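Local coordinates for protein serine--tRNA ligase, cytoplasmic (Candida albicans, PDB 3QO8) that attaches serine to tRNA(Ser) in two steps, first activating the amino acid with ATP and then transferring it to the acceptor end of the tRNA, at residues L8-K19 with V32-K40; F260-Y271 with V305-E315. One frame throughout, in Å; residues are numbered along the deposited sequence. Where two conformers were deposited one is given.

Contact 1 and contact 2 lie in different parts of the synthetase, their centres about 29 Å apart and their nearest atoms about 12 Å apart. Contact 1 belongs to the N-terminal tRNA-binding extension, where the chain leading into helix 15-25 folds back on the start of helix 30-65. Contact 2 pairs two antiparallel strands of the class II catalytic core. Both are partly buried, contact 1 with more exposed residues, contact 2 nearer the centre of the chain. Their chemistry differs: 8-19 meets 32-40 mostly through aliphatic side chains and one tyrosine ring, with a weak ion pair, whereas 260-271 and 305-315 share backbone hydrogen bonds, a two-pronged salt bridge and a bridging water.

Contact 1 (L8-K19 with V32-K40); sequences LVEKGGDPEIIK and VDEIIAEYK
Leu-8 O is gripped by two backbone amides, Lys-11 N and Gly-13 N, each 2.9 Å away and reaching it from opposite faces of the carbonyl plane. The pair ties the 3-10 turn at 9-11 back onto Leu-8, whose side chain carries one end of the contact. Its CD1 methyl sits over the centre of the Tyr-39 ring, 3.5 Å from the centroid and 11° off the normal, a clear CH-pi contact. The second methyl, Leu-8 CD2, lies 3.6 Å from Tyr-39 CD2. Lys-11 crosses the phenol end, bringing its CE close to the hydroxyl.

One turn back along helix 30-65, Ile-36 CD1 meets Pro-15 CB at 3.8 Å. Val-32 pushes in beside it: its CG2 touches Ile-18 CG2 at 3.6 Å, while its CB packs against Lys-19 CG. The lysine chain then bends at its last torsion (chi4 85°) and turns NZ toward OD1 of the exposed Asp-33, a weak salt bridge at 3.5 Å. Asp-14 caps helix 15-25, its OD1 accepting from Glu-16 N at 2.9 Å. Behind the contact, Ile-35 packs on Phe-7 and on helix 74-107.

With one weak ion pair crossing it, the contact probably rests mainly on apolar packing and the CH-pi contact, which hold the chain leading into helix 15-25 against helix 30-65 inside the N-terminal tRNA-binding extension.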
loop_
_atom_site.group_PDB
_atom_site.type_symbol
_atom_site.label_atom_id
_atom_site.label_comp_id
_atom_site.label_asym_id
_atom_site.label_seq_id
_atom_site.Cartn_x
_atom_site.Cartn_y
_atom_site.Cartn_z
ATOM N N LEU A 8 8.703 9.856 -40.406
ATOM C CA LEU A 8 9.402 9.673 -41.679
ATOM C C LEU A 8 8.462 9.768 -42.874
ATOM O O LEU A 8 7.681 8.851 -43.139
ATOM C CB LEU A 8 10.126 8.328 -41.677
ATOM C CG LEU A 8 11.046 8.176 -40.461
ATOM C CD1 LEU A 8 11.614 6.765 -40.363
ATOM C CD2 LEU A 8 12.153 9.231 -40.521
ATOM N N VAL A 9 8.542 10.890 -43.579
ATOM C CA VAL A 9 7.716 11.128 -44.754
ATOM C C VAL A 9 7.859 9.988 -45.756
ATOM O O VAL A 9 6.886 9.562 -46.378
ATOM C CB VAL A 9 8.098 12.459 -45.444
ATOM C CG1 VAL A 9 7.884 12.364 -46.930
ATOM C CG2 VAL A 9 7.292 13.599 -44.864
ATOM N N GLU A 10 9.082 9.494 -45.901
ATOM C CA GLU A 10 9.375 8.477 -46.904
ATOM C C GLU A 10 8.770 7.133 -46.511
ATOM O O GLU A 10 8.665 6.224 -47.334
ATOM C CB GLU A 10 10.887 8.347 -47.101
ATOM C CG GLU A 10 11.635 7.844 -45.862
ATOM C CD GLU A 10 12.105 8.964 -44.933
ATOM O OE1 GLU A 10 11.386 9.983 -44.781
ATOM O OE2 GLU A 10 13.207 8.817 -44.357
ATOM N N LYS A 11 8.366 7.018 -45.249
ATOM C CA LYS A 11 7.805 5.780 -44.731
ATOM C C LYS A 11 6.303 5.899 -44.528
ATOM O O LYS A 11 5.675 5.008 -43.961
ATOM C CB LYS A 11 8.476 5.406 -43.410
ATOM C CG LYS A 11 9.934 5.019 -43.543
ATOM C CD LYS A 11 10.078 3.563 -43.935
ATOM C CE LYS A 11 11.534 3.135 -43.917
ATOM N NZ LYS A 11 11.681 1.658 -44.037
ATOM N N GLY A 12 5.733 7.011 -44.980
ATOM C CA GLY A 12 4.301 7.217 -44.879
ATOM C C GLY A 12 3.862 8.092 -43.720
ATOM O O GLY A 12 2.669 8.334 -43.540
ATOM N N GLY A 13 4.815 8.579 -42.934
ATOM C CA GLY A 13 4.478 9.391 -41.777
ATOM C C GLY A 13 4.250 10.848 -42.108
ATOM O O GLY A 13 4.409 11.264 -43.250
ATOM N N ASP A 14 3.851 11.629 -41.112
ATOM C CA ASP A 14 3.802 13.071 -41.283
ATOM C C ASP A 14 4.403 13.782 -40.084
ATOM O O ASP A 14 3.732 13.991 -39.081
ATOM C CB ASP A 14 2.382 13.580 -41.558
ATOM C CG ASP A 14 2.364 15.049 -41.954
ATOM O OD1 ASP A 14 3.460 15.635 -42.103
ATOM O OD2 ASP A 14 1.263 15.614 -42.131
ATOM N N PRO A 15 5.681 14.157 -40.197
ATOM C CA PRO A 15 6.369 14.927 -39.162
ATOM C C PRO A 15 5.673 16.252 -38.881
ATOM O O PRO A 15 5.794 16.756 -37.765
ATOM C CB PRO A 15 7.758 15.174 -39.765
ATOM C CG PRO A 15 7.609 14.894 -41.234
ATOM C CD PRO A 15 6.559 13.846 -41.338
ATOM N N GLU A 16 4.974 16.815 -39.869
ATOM C CA GLU A 16 4.292 18.093 -39.682
ATOM C C GLU A 16 3.210 17.981 -38.615
ATOM O O GLU A 16 3.068 18.856 -37.758
ATOM C CB GLU A 16 3.658 18.589 -40.997
ATOM C CG GLU A 16 4.610 18.682 -42.195
ATOM C CD GLU A 16 5.799 19.595 -41.942
ATOM O OE1 GLU A 16 5.717 20.443 -41.025
ATOM O OE2 GLU A 16 6.817 19.455 -42.658
ATOM N N ILE A 17 2.430 16.910 -38.700
ATOM C CA ILE A 17 1.389 16.610 -37.728
ATOM C C ILE A 17 1.985 16.530 -36.326
ATOM O O ILE A 17 1.403 17.013 -35.342
ATOM C CB ILE A 17 0.727 15.262 -38.064
ATOM C CG1 ILE A 17 -0.075 15.379 -39.356
ATOM C CG2 ILE A 17 -0.179 14.802 -36.941
ATOM C CD1 ILE A 17 -0.604 14.051 -39.862
ATOM N N ILE A 18 3.154 15.914 -36.231
ATOM C CA ILE A 18 3.802 15.761 -34.931
ATOM C C ILE A 18 4.272 17.113 -34.394
ATOM O O ILE A 18 4.107 17.402 -33.213
ATOM C CB ILE A 18 4.972 14.751 -34.978
ATOM C CG1 ILE A 18 4.478 13.382 -35.466
ATOM C CG2 ILE A 18 5.590 14.610 -33.601
ATOM C CD1 ILE A 18 5.592 12.317 -35.618
ATOM N N LYS A 19 4.822 17.954 -35.272
ATOM C CA LYS A 19 5.264 19.287 -34.866
ATOM C C LYS A 19 4.084 20.137 -34.390
ATOM O O LYS A 19 4.185 20.865 -33.401
ATOM C CB LYS A 19 5.965 20.017 -36.019
ATOM C CG LYS A 19 7.339 19.479 -36.388
ATOM C CD LYS A 19 8.185 20.587 -36.999
ATOM C CE LYS A 19 9.456 20.060 -37.646
ATOM N NZ LYS A 19 9.218 19.612 -39.048
ATOM N N VAL A 32 11.388 17.037 -33.179
ATOM C CA VAL A 32 10.981 16.313 -34.382
ATOM C C VAL A 32 12.068 16.293 -35.463
ATOM O O VAL A 32 12.426 15.227 -35.977
ATOM C CB VAL A 32 9.652 16.836 -34.934
ATOM C CG1 VAL A 32 9.273 16.087 -36.199
ATOM C CG2 VAL A 32 8.573 16.683 -33.873
ATOM N N ASP A 33 12.605 17.463 -35.790
ATOM C CA ASP A 33 13.703 17.543 -36.747
ATOM C C ASP A 33 14.917 16.732 -36.288
ATOM O O ASP A 33 15.552 16.049 -37.093
ATOM C CB ASP A 33 14.099 18.995 -36.992
ATOM C CG ASP A 33 13.093 19.736 -37.859
ATOM O OD1 ASP A 33 12.636 19.160 -38.873
ATOM O OD2 ASP A 33 12.761 20.895 -37.523
ATOM N N GLU A 34 15.230 16.799 -34.997
ATOM C CA GLU A 34 16.360 16.051 -34.442
ATOM C C GLU A 34 16.166 14.558 -34.607
ATOM O O GLU A 34 17.100 13.823 -34.943
ATOM C CB GLU A 34 16.549 16.383 -32.963
ATOM C CG GLU A 34 16.757 17.869 -32.716
ATOM C CD GLU A 34 16.943 18.204 -31.252
ATOM O OE1 GLU A 34 16.882 17.280 -30.415
ATOM O OE2 GLU A 34 17.150 19.397 -30.942
ATOM N N ILE A 35 14.947 14.108 -34.347
ATOM C CA ILE A 35 14.626 12.698 -34.465
ATOM C C ILE A 35 14.835 12.246 -35.909
ATOM O O ILE A 35 15.437 11.205 -36.164
ATOM C CB ILE A 35 13.196 12.427 -33.976
ATOM C CG1 ILE A 35 13.177 12.443 -32.448
ATOM C CG2 ILE A 35 12.673 11.102 -34.512
ATOM C CD1 ILE A 35 11.823 12.666 -31.853
ATOM N N ILE A 36 14.388 13.065 -36.857
ATOM C CA ILE A 36 14.556 12.742 -38.268
ATOM C C ILE A 36 16.032 12.674 -38.665
ATOM O O ILE A 36 16.441 11.774 -39.400
ATOM C CB ILE A 36 13.811 13.746 -39.170
ATOM C CG1 ILE A 36 12.307 13.695 -38.882
ATOM C CG2 ILE A 36 14.097 13.460 -40.636
ATOM C CD1 ILE A 36 11.493 14.803 -39.606
ATOM N N ALA A 37 16.834 13.614 -38.173
ATOM C CA ALA A 37 18.252 13.633 -38.511
ATOM C C ALA A 37 18.940 12.370 -37.997
ATOM O O ALA A 37 19.601 11.646 -38.753
ATOM C CB ALA A 37 18.924 14.882 -37.948
ATOM N N GLU A 38 18.766 12.094 -36.709
ATOM C CA GLU A 38 19.390 10.926 -36.105
ATOM C C GLU A 38 18.950 9.636 -36.793
ATOM O O GLU A 38 19.737 8.708 -36.948
ATOM C CB GLU A 38 19.118 10.891 -34.603
ATOM C CG GLU A 38 19.527 12.188 -33.915
ATOM C CD GLU A 38 19.797 12.022 -32.433
ATOM O OE1 GLU A 38 19.565 10.915 -31.897
ATOM O OE2 GLU A 38 20.251 13.002 -31.805
ATOM N N TYR A 39 17.699 9.580 -37.234
ATOM C CA TYR A 39 17.267 8.403 -37.969
ATOM C C TYR A 39 18.092 8.199 -39.242
ATOM O O TYR A 39 18.454 7.071 -39.595
ATOM C CB TYR A 39 15.793 8.477 -38.336
ATOM C CG TYR A 39 15.399 7.339 -39.245
ATOM C CD1 TYR A 39 15.117 6.080 -38.726
ATOM C CD2 TYR A 39 15.340 7.515 -40.619
ATOM C CE1 TYR A 39 14.770 5.034 -39.550
ATOM C CE2 TYR A 39 14.992 6.475 -41.452
ATOM C CZ TYR A 39 14.708 5.237 -40.913
ATOM O OH TYR A 39 14.362 4.196 -41.741
ATOM N N LYS A 40 18.370 9.291 -39.944
ATOM C CA LYS A 40 19.138 9.196 -41.173
ATOM C C LYS A 40 20.563 8.742 -40.890
ATOM O O LYS A 40 21.132 7.962 -41.655
ATOM C CB LYS A 40 19.146 10.523 -41.927
ATOM C CG LYS A 40 17.766 10.994 -42.367
ATOM C CD LYS A 40 17.853 12.157 -43.347
ATOM C CE LYS A 40 16.459 12.659 -43.708
ATOM N NZ LYS A 40 16.497 13.948 -44.446
#

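Contact 2 (F260-Y271 with V305-E315); sequences FESPAEQLPVRY and VLTEPEKSWEE
Val-269 and Leu-306 form an antiparallel hydrogen-bonded pair: Val-269 N reaches Leu-306 O at 3.0 Å, and Leu-306 N returns the bond to Val-269 O. Arg-270 and Val-305 follow as the non-hydrogen-bonded pair.

The charged link is side-on. Arg-270, extended from CG to NE, offers NE to Glu-315 OE2 and NH2 to Glu-315 OE1, each at 2.8 Å; OE1 uses its syn lone pair and has a second partner in Arg-318. Pro-268 CG lies over one face of the guanidinium. A water accepts from Lys-311 NZ and lies within bonding distance of Glu-308 OE1 and Pro-263 O, which its protons may not always serve.

Apolar contacts lie on both faces: Val-305 CG1 packs along Arg-270 CG, while on the other face Leu-306 CD2 touches Phe-260 CE2 at 3.8 Å and Leu-306 CD1 approaches Tyr-271 CE2. Beyond the strands, Pro-263 CB meets Glu-308 CG and CD.

Tyr-271 OH is hydrogen-bonded to His-255 NE2; its side chain lies about 7 Å from that of Glu-302, which by similarity binds serine, and packs on Arg-181 of the second subunit. In the class II catalytic sheet, the paired strands lie between 205-208 and 399-404, and 297-307 leads into helix 312-329.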
loop_
_atom_site.group_PDB
_atom_site.type_symbol
_atom_site.label_atom_id
_atom_site.label_comp_id
_atom_site.label_asym_id
_atom_site.label_seq_id
_atom_site.Cartn_x
_atom_site.Cartn_y
_atom_site.Cartn_z
ATOM N N PHE A 260 -3.583 -9.832 -29.290
ATOM C CA PHE A 260 -4.988 -10.100 -29.532
ATOM C C PHE A 260 -5.157 -10.334 -31.030
ATOM O O PHE A 260 -5.468 -9.417 -31.785
ATOM C CB PHE A 260 -5.854 -8.943 -29.014
ATOM C CG PHE A 260 -5.777 -8.766 -27.517
ATOM C CD1 PHE A 260 -6.576 -9.525 -26.674
ATOM C CD2 PHE A 260 -4.883 -7.867 -26.956
ATOM C CE1 PHE A 260 -6.504 -9.370 -25.296
ATOM C CE2 PHE A 260 -4.804 -7.709 -25.579
ATOM C CZ PHE A 260 -5.615 -8.458 -24.752
ATOM N N GLU A 261 -4.913 -11.572 -31.454
ATOM C CA GLU A 261 -4.804 -11.877 -32.874
ATOM C C GLU A 261 -6.160 -12.064 -33.552
ATOM O O GLU A 261 -6.248 -12.070 -34.779
ATOM C CB GLU A 261 -3.893 -13.091 -33.103
ATOM C CG GLU A 261 -4.603 -14.433 -33.091
ATOM C CD GLU A 261 -5.039 -14.884 -31.712
ATOM O OE1 GLU A 261 -4.725 -14.203 -30.713
ATOM O OE2 GLU A 261 -5.698 -15.938 -31.630
ATOM N N SER A 262 -7.216 -12.198 -32.755
ATOM C CA SER A 262 -8.575 -12.234 -33.295
ATOM C C SER A 262 -9.413 -11.197 -32.564
ATOM O O SER A 262 -10.271 -11.540 -31.753
ATOM C CB SER A 262 -9.192 -13.621 -33.135
ATOM O OG SER A 262 -8.323 -14.614 -33.643
ATOM N N PRO A 263 -9.151 -9.921 -32.848
ATOM C CA PRO A 263 -9.683 -8.804 -32.060
ATOM C C PRO A 263 -11.203 -8.664 -32.141
ATOM O O PRO A 263 -11.812 -8.216 -31.169
ATOM C CB PRO A 263 -8.993 -7.581 -32.674
ATOM C CG PRO A 263 -8.611 -8.018 -34.064
ATOM C CD PRO A 263 -8.279 -9.471 -33.947
ATOM N N ALA A 264 -11.805 -9.038 -33.267
ATOM C CA ALA A 264 -13.248 -8.901 -33.416
ATOM C C ALA A 264 -13.974 -9.665 -32.317
ATOM O O ALA A 264 -15.014 -9.219 -31.829
ATOM C CB ALA A 264 -13.702 -9.367 -34.794
ATOM N N GLU A 265 -13.415 -10.804 -31.920
ATOM C CA GLU A 265 -14.003 -11.602 -30.852
ATOM C C GLU A 265 -13.342 -11.399 -29.483
ATOM O O GLU A 265 -14.002 -11.556 -28.456
ATOM C CB GLU A 265 -14.025 -13.095 -31.216
ATOM C CG GLU A 265 -12.981 -13.527 -32.240
ATOM C CD GLU A 265 -13.304 -13.045 -33.649
ATOM O OE1 GLU A 265 -12.359 -12.796 -34.428
ATOM O OE2 GLU A 265 -14.505 -12.913 -33.975
ATOM N N GLN A 266 -12.055 -11.047 -29.468
ATOM C CA GLN A 266 -11.297 -10.953 -28.206
ATOM C C GLN A 266 -11.400 -9.587 -27.508
ATOM O O GLN A 266 -11.270 -9.493 -26.290
ATOM C CB GLN A 266 -9.826 -11.272 -28.443
ATOM C CG GLN A 266 -9.549 -12.691 -28.926
ATOM C CD GLN A 266 -8.127 -12.838 -29.411
ATOM O OE1 GLN A 266 -7.564 -11.906 -29.985
ATOM N NE2 GLN A 266 -7.529 -13.999 -29.172
ATOM N N LEU A 267 -11.602 -8.536 -28.290
ATOM C CA LEU A 267 -11.689 -7.180 -27.753
ATOM C C LEU A 267 -13.108 -6.665 -27.947
ATOM O O LEU A 267 -13.826 -7.150 -28.819
ATOM C CB LEU A 267 -10.694 -6.269 -28.482
ATOM C CG LEU A 267 -9.213 -6.639 -28.355
ATOM C CD1 LEU A 267 -8.356 -5.773 -29.276
ATOM C CD2 LEU A 267 -8.782 -6.485 -26.898
ATOM N N PRO A 268 -13.516 -5.668 -27.146
ATOM C CA PRO A 268 -12.696 -5.001 -26.132
ATOM C C PRO A 268 -12.541 -5.827 -24.865
ATOM O O PRO A 268 -13.389 -6.663 -24.550
ATOM C CB PRO A 268 -13.519 -3.748 -25.803
ATOM C CG PRO A 268 -14.925 -4.205 -25.979
ATOM C CD PRO A 268 -14.875 -5.100 -27.208
ATOM N N VAL A 269 -11.446 -5.608 -24.153
ATOM C CA VAL A 269 -11.260 -6.179 -22.825
ATOM C C VAL A 269 -11.378 -5.034 -21.819
ATOM O O VAL A 269 -10.670 -4.037 -21.935
ATOM C CB VAL A 269 -9.880 -6.842 -22.698
ATOM C CG1 VAL A 269 -9.541 -7.086 -21.255
ATOM C CG2 VAL A 269 -9.825 -8.143 -23.506
ATOM N N ARG A 270 -12.274 -5.170 -20.853
ATOM C CA ARG A 270 -12.533 -4.095 -19.904
ATOM C C ARG A 270 -12.242 -4.539 -18.472
ATOM O O ARG A 270 -12.792 -5.537 -18.013
ATOM C CB ARG A 270 -13.990 -3.656 -20.025
ATOM C CG ARG A 270 -14.397 -3.223 -21.461
ATOM C CD ARG A 270 -15.790 -2.602 -21.464
ATOM N NE ARG A 270 -16.138 -1.980 -22.747
ATOM C CZ ARG A 270 -17.059 -2.450 -23.581
ATOM N NH1 ARG A 270 -17.736 -3.546 -23.264
ATOM N NH2 ARG A 270 -17.321 -1.812 -24.721
ATOM N N TYR A 271 -11.379 -3.800 -17.777
ATOM C CA TYR A 271 -11.042 -4.114 -16.385
ATOM C C TYR A 271 -11.563 -3.044 -15.416
ATOM O O TYR A 271 -11.416 -1.846 -15.658
ATOM C CB TYR A 271 -9.536 -4.259 -16.202
ATOM C CG TYR A 271 -8.975 -5.447 -16.941
ATOM C CD1 TYR A 271 -9.326 -6.745 -16.571
ATOM C CD2 TYR A 271 -8.124 -5.279 -18.019
ATOM C CE1 TYR A 271 -8.824 -7.860 -17.267
ATOM C CE2 TYR A 271 -7.621 -6.375 -18.711
ATOM C CZ TYR A 271 -7.972 -7.659 -18.326
ATOM O OH TYR A 271 -7.472 -8.738 -19.022
ATOM N N VAL A 305 -9.375 -0.167 -20.341
ATOM C CA VAL A 305 -9.941 -0.838 -21.502
ATOM C C VAL A 305 -8.944 -0.907 -22.642
ATOM O O VAL A 305 -8.228 0.052 -22.908
ATOM C CB VAL A 305 -11.211 -0.111 -22.010
ATOM C CG1 VAL A 305 -11.818 -0.869 -23.195
ATOM C CG2 VAL A 305 -12.231 0.035 -20.889
ATOM N N LEU A 306 -8.909 -2.060 -23.303
ATOM C CA LEU A 306 -8.146 -2.242 -24.521
ATOM C C LEU A 306 -9.150 -2.510 -25.623
ATOM O O LEU A 306 -10.078 -3.304 -25.448
ATOM C CB LEU A 306 -7.191 -3.440 -24.381
ATOM C CG LEU A 306 -6.131 -3.428 -23.282
ATOM C CD1 LEU A 306 -6.748 -3.785 -21.947
ATOM C CD2 LEU A 306 -5.034 -4.459 -23.599
ATOM N N THR A 307 -8.977 -1.838 -26.755
ATOM C CA THR A 307 -9.882 -1.981 -27.873
ATOM C C THR A 307 -9.084 -2.021 -29.168
ATOM O O THR A 307 -7.889 -1.728 -29.183
ATOM C CB THR A 307 -10.807 -0.738 -28.037
ATOM O OG1 THR A 307 -10.047 0.346 -28.588
ATOM C CG2 THR A 307 -11.393 -0.282 -26.707
ATOM N N GLU A 308 -9.772 -2.336 -30.259
ATOM C CA GLU A 308 -9.209 -2.162 -31.590
ATOM C C GLU A 308 -8.997 -0.681 -31.865
ATOM O O GLU A 308 -9.770 0.162 -31.395
ATOM C CB GLU A 308 -10.144 -2.742 -32.645
ATOM C CG GLU A 308 -10.517 -4.185 -32.409
ATOM C CD GLU A 308 -11.206 -4.793 -33.610
ATOM O OE1 GLU A 308 -12.348 -5.264 -33.462
ATOM O OE2 GLU A 308 -10.600 -4.798 -34.702
ATOM N N PRO A 309 -7.944 -0.354 -32.625
ATOM C CA PRO A 309 -7.665 1.047 -32.963
ATOM C C PRO A 309 -8.903 1.767 -33.509
ATOM O O PRO A 309 -9.134 2.935 -33.199
ATOM C CB PRO A 309 -6.588 0.928 -34.043
ATOM C CG PRO A 309 -5.849 -0.334 -33.680
ATOM C CD PRO A 309 -6.887 -1.270 -33.101
ATOM N N GLU A 310 -9.715 1.057 -34.283
ATOM C CA GLU A 310 -10.858 1.668 -34.951
ATOM C C GLU A 310 -12.043 1.868 -34.007
ATOM O O GLU A 310 -13.051 2.465 -34.378
ATOM C CB GLU A 310 -11.276 0.819 -36.161
ATOM C CG GLU A 310 -10.145 0.540 -37.170
ATOM C CD GLU A 310 -9.215 -0.626 -36.776
ATOM O OE1 GLU A 310 -9.447 -1.285 -35.737
ATOM O OE2 GLU A 310 -8.241 -0.886 -37.521
ATOM N N LYS A 311 -11.926 1.390 -32.772
ATOM C CA LYS A 311 -13.072 1.459 -31.866
ATOM C C LYS A 311 -12.838 2.291 -30.611
ATOM O O LYS A 311 -13.730 2.412 -29.768
ATOM C CB LYS A 311 -13.553 0.042 -31.511
ATOM C CG LYS A 311 -14.114 -0.707 -32.723
ATOM C CD LYS A 311 -14.332 -2.195 -32.465
ATOM C CE LYS A 311 -15.576 -2.452 -31.626
ATOM N NZ LYS A 311 -15.860 -3.914 -31.477
ATOM N N SER A 312 -11.653 2.884 -30.488
ATOM C CA SER A 312 -11.302 3.527 -29.227
ATOM C C SER A 312 -12.111 4.788 -28.976
ATOM O O SER A 312 -12.447 5.100 -27.834
ATOM C CB SER A 312 -9.811 3.842 -29.160
ATOM O OG SER A 312 -9.449 4.739 -30.187
ATOM N N TRP A 313 -12.411 5.536 -30.032
ATOM C CA TRP A 313 -13.124 6.787 -29.825
ATOM C C TRP A 313 -14.557 6.565 -29.333
ATOM O O TRP A 313 -15.043 7.285 -28.462
ATOM C CB TRP A 313 -13.029 7.694 -31.059
ATOM C CG TRP A 313 -11.589 8.011 -31.348
ATOM C CD1 TRP A 313 -10.825 7.513 -32.366
ATOM C CD2 TRP A 313 -10.718 8.842 -30.564
ATOM N NE1 TRP A 313 -9.541 8.000 -32.277
ATOM C CE2 TRP A 313 -9.450 8.819 -31.181
ATOM C CE3 TRP A 313 -10.888 9.603 -29.403
ATOM C CZ2 TRP A 313 -8.362 9.538 -30.684
ATOM C CZ3 TRP A 313 -9.802 10.311 -28.906
ATOM C CH2 TRP A 313 -8.559 10.278 -29.548
ATOM N N GLU A 314 -15.217 5.548 -29.863
ATOM C CA GLU A 314 -16.519 5.137 -29.349
ATOM C C GLU A 314 -16.395 4.630 -27.904
ATOM O O GLU A 314 -17.244 4.907 -27.060
ATOM C CB GLU A 314 -17.111 4.050 -30.249
ATOM C CG GLU A 314 -18.468 3.529 -29.817
ATOM C CD GLU A 314 -18.976 2.410 -30.718
ATOM O OE1 GLU A 314 -18.236 1.419 -30.931
ATOM O OE2 GLU A 314 -20.118 2.523 -31.217
ATOM N N GLU A 315 -15.326 3.895 -27.611
ATOM C CA GLU A 315 -15.130 3.398 -26.251
ATOM C C GLU A 315 -14.918 4.541 -25.260
ATOM O O GLU A 315 -15.415 4.486 -24.133
ATOM C CB GLU A 315 -13.940 2.448 -26.176
ATOM C CG GLU A 315 -13.811 1.766 -24.804
ATOM C CD GLU A 315 -14.958 0.811 -24.507
ATOM O OE1 GLU A 315 -15.544 0.264 -25.467
ATOM O OE2 GLU A 315 -15.267 0.599 -23.311
HETATM O O HOH W 1 -13.380 -5.483 -31.078
#